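Local coordinates for protein yxeP (Bacillus subtilis, PDB 1YSJ) that probably catalyses the metal-dependent deacetylation of N-acetylcysteine to cysteine and acetate, a step that lets the bacterium use S-(2-succino)cysteine as a sulfur source, at residues 158-163 with 313-318. The protein carries 1 engineered substitution. Sequence-based numbering, arbitrary orientation.
Sequences EIAAGA and PYLPSV. With NI (nickel (II) ion), chain D.
The phenol ring of Y314 meets A160 at its hydroxyl end, the methyl approaching obliquely: A160 CB is 3.5 Å from Y314 CZ. W264 of the second subunit packs edge-to-face with the same ring. With CG anti to the backbone N (chi1 -175°), the ring reaches across toward the 158-163 loop, hydroxyl first, and its OH arrives near the I159 carbonyl. No direct hydrogen bond joins the segments; instead, a water 2.7 Å from Y314 OH also donates a weak bond to I159 O. A160 adopts a left-handed backbone conformation (phi 57°, psi 39°) at the turn, and its CB points toward the strand, where L315 CD2 lies 3.9 Å from A160 CB. Opposite V203 the strand inserts an extra residue, a classic beta bulge formed by Y314 and L315, which helps explain how consecutive side chains reach one methyl. Strand 306-320 is an outermost strand, within this chain, of the four-stranded antiparallel sheet, whereas the loop leads from strand 148-154 of the mixed sheet into helix 162-168, as expected of the two-domain M20 peptidase fold. Were Y314 an alanine, the methyl of A160 would probably lose the ring that covers it, and the water its phenolic partner. Two residues before A160, E158 turns away from the strand and chelates nickel through OE1 and OE2, both at 2.4 Å from the metal; C122 and H374 complete its protein ligands.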
ATOM      1  N   GLU A 158      19.647 -15.195 -12.980  1.00 47.32           N
ATOM      2  CA  GLU A 158      19.177 -13.954 -12.373  1.00 48.07           C
ATOM      3  C   GLU A 158      17.718 -14.004 -11.922  1.00 47.96           C
ATOM      4  O   GLU A 158      17.316 -13.241 -11.048  1.00 47.93           O
ATOM      5  CB  GLU A 158      19.429 -12.758 -13.299  1.00 48.11           C
ATOM      6  CG  GLU A 158      20.909 -12.514 -13.621  1.00 45.39           C
ATOM      7  CD  GLU A 158      21.724 -12.026 -12.424  1.00 46.87           C
ATOM      8  OE1 GLU A 158      21.163 -11.779 -11.332  1.00 43.05           O
ATOM      9  OE2 GLU A 158      22.951 -11.879 -12.576  1.00 49.68           O
ATOM     10  N   ILE A 159      16.934 -14.903 -12.507  1.00 48.60           N
ATOM     11  CA  ILE A 159      15.536 -15.066 -12.092  1.00 47.35           C
ATOM     12  C   ILE A 159      15.317 -16.391 -11.365  1.00 46.44           C
ATOM     13  O   ILE A 159      14.177 -16.790 -11.110  1.00 46.94           O
ATOM     14  CB  ILE A 159      14.548 -14.889 -13.271  1.00 47.20           C
ATOM     15  CG1 ILE A 159      14.873 -15.867 -14.410  1.00 46.93           C
ATOM     16  CG2 ILE A 159      14.555 -13.432 -13.743  1.00 48.35           C
ATOM     17  CD1 ILE A 159      13.742 -16.073 -15.398  1.00 44.68           C
ATOM     18  N   ALA A 160      16.426 -17.054 -11.035  1.00 46.79           N
ATOM     19  CA  ALA A 160      16.440 -18.303 -10.261  1.00 46.65           C
ATOM     20  C   ALA A 160      15.603 -19.414 -10.893  1.00 46.33           C
ATOM     21  O   ALA A 160      14.949 -20.193 -10.186  1.00 45.21           O
ATOM     22  CB  ALA A 160      16.009 -18.045  -8.804  1.00 47.28           C
ATOM     23  N   ALA A 161      15.646 -19.500 -12.222  1.00 44.27           N
ATOM     24  CA  ALA A 161      14.792 -20.435 -12.948  1.00 43.54           C
ATOM     25  C   ALA A 161      15.572 -21.454 -13.789  1.00 43.43           C
ATOM     26  O   ALA A 161      15.056 -22.523 -14.113  1.00 43.40           O
ATOM     27  CB  ALA A 161      13.800 -19.671 -13.801  1.00 43.30           C
ATOM     28  N   GLY A 162      16.818 -21.128 -14.115  1.00 43.33           N
ATOM     29  CA  GLY A 162      17.619 -21.941 -15.029  1.00 41.68           C
ATOM     30  C   GLY A 162      18.136 -23.250 -14.479  1.00 41.52           C
ATOM     31  O   GLY A 162      18.138 -24.263 -15.184  1.00 43.06           O
ATOM     32  N   ALA A 163      18.593 -23.229 -13.230  1.00 40.81           N
ATOM     33  CA  ALA A 163      19.063 -24.433 -12.552  1.00 42.10           C
ATOM     34  C   ALA A 163      17.967 -25.496 -12.445  1.00 41.80           C
ATOM     35  O   ALA A 163      18.235 -26.684 -12.613  1.00 44.02           O
ATOM     36  CB  ALA A 163      19.623 -24.090 -11.175  1.00 40.44           C
ATOM     37  N   PRO A 313       8.554 -20.664  -1.179  1.00 39.10           N
ATOM     38  CA  PRO A 313       9.976 -20.976  -1.311  1.00 39.34           C
ATOM     39  C   PRO A 313      10.549 -20.555  -2.665  1.00 39.68           C
ATOM     40  O   PRO A 313       9.931 -20.785  -3.712  1.00 37.93           O
ATOM     41  CB  PRO A 313      10.022 -22.500  -1.152  1.00 39.23           C
ATOM     42  CG  PRO A 313       8.779 -22.840  -0.404  1.00 39.82           C
ATOM     43  CD  PRO A 313       7.756 -21.876  -0.921  1.00 39.71           C
ATOM     44  N   TYR A 314      11.722 -19.928  -2.619  1.00 39.66           N
ATOM     45  CA  TYR A 314      12.383 -19.398  -3.801  1.00 39.82           C
ATOM     46  C   TYR A 314      13.731 -20.102  -3.985  1.00 40.41           C
ATOM     47  O   TYR A 314      13.939 -20.794  -4.985  1.00 40.65           O
ATOM     48  CB  TYR A 314      12.532 -17.875  -3.652  1.00 40.92           C
ATOM     49  CG  TYR A 314      13.087 -17.120  -4.844  1.00 40.37           C
ATOM     50  CD1 TYR A 314      12.338 -16.952  -6.007  1.00 38.25           C
ATOM     51  CD2 TYR A 314      14.352 -16.533  -4.786  1.00 44.38           C
ATOM     52  CE1 TYR A 314      12.848 -16.239  -7.096  1.00 41.33           C
ATOM     53  CE2 TYR A 314      14.873 -15.822  -5.862  1.00 38.97           C
ATOM     54  CZ  TYR A 314      14.116 -15.673  -7.008  1.00 41.27           C
ATOM     55  OH  TYR A 314      14.636 -14.967  -8.068  1.00 43.09           O
ATOM     56  N   LEU A 315      14.625 -19.954  -3.006  1.00 40.22           N
ATOM     57  CA  LEU A 315      15.949 -20.582  -3.058  1.00 38.27           C
ATOM     58  C   LEU A 315      16.423 -21.141  -1.713  1.00 37.92           C
ATOM     59  O   LEU A 315      16.336 -20.455  -0.692  1.00 36.94           O
ATOM     60  CB  LEU A 315      16.996 -19.594  -3.581  1.00 38.21           C
ATOM     61  CG  LEU A 315      17.003 -19.192  -5.059  1.00 39.71           C
ATOM     62  CD1 LEU A 315      18.084 -18.154  -5.305  1.00 38.88           C
ATOM     63  CD2 LEU A 315      17.195 -20.395  -5.979  1.00 41.10           C
ATOM     64  N   PRO A 316      16.925 -22.396  -1.711  1.00 36.76           N
ATOM     65  CA  PRO A 316      17.705 -22.882  -0.571  1.00 35.83           C
ATOM     66  C   PRO A 316      19.052 -22.157  -0.484  1.00 36.48           C
ATOM     67  O   PRO A 316      19.438 -21.441  -1.411  1.00 37.58           O
ATOM     68  CB  PRO A 316      17.928 -24.363  -0.903  1.00 34.81           C
ATOM     69  CG  PRO A 316      17.814 -24.439  -2.386  1.00 33.45           C
ATOM     70  CD  PRO A 316      16.775 -23.432  -2.753  1.00 35.46           C
ATOM     71  N   SER A 317      19.754 -22.347   0.623  1.00 36.73           N
ATOM     72  CA  SER A 317      21.078 -21.772   0.808  1.00 38.35           C
ATOM     73  C   SER A 317      22.156 -22.530   0.018  1.00 38.28           C
ATOM     74  O   SER A 317      22.084 -23.754  -0.121  1.00 36.97           O
ATOM     75  CB  SER A 317      21.425 -21.786   2.291  1.00 38.30           C
ATOM     76  OG  SER A 317      22.652 -21.134   2.521  1.00 45.92           O
ATOM     77  N   VAL A 318      23.146 -21.797  -0.497  1.00 38.54           N
ATOM     78  CA  VAL A 318      24.328 -22.414  -1.107  1.00 37.47           C
ATOM     79  C   VAL A 318      25.154 -23.065   0.004  1.00 38.87           C
ATOM     80  O   VAL A 318      25.756 -22.374   0.834  1.00 38.30           O
ATOM     81  CB  VAL A 318      25.181 -21.409  -1.940  1.00 38.29           C
ATOM     82  CG1 VAL A 318      26.499 -22.051  -2.400  1.00 31.91           C
ATOM     83  CG2 VAL A 318      24.400 -20.899  -3.143  1.00 33.80           C
TER
HETATM   84 NI    NI D 382      23.274 -11.265 -10.284  1.00 42.62          NI
HETATM   85  O   HOH W   1      12.971 -13.824  -9.803  1.00 53.47           O
HETATM   86  O   HOH W   2      24.111 -13.529  -9.732  1.00 39.70           O
HETATM   87  O   HOH W   3      23.186 -11.688  -7.984  1.00 49.38           O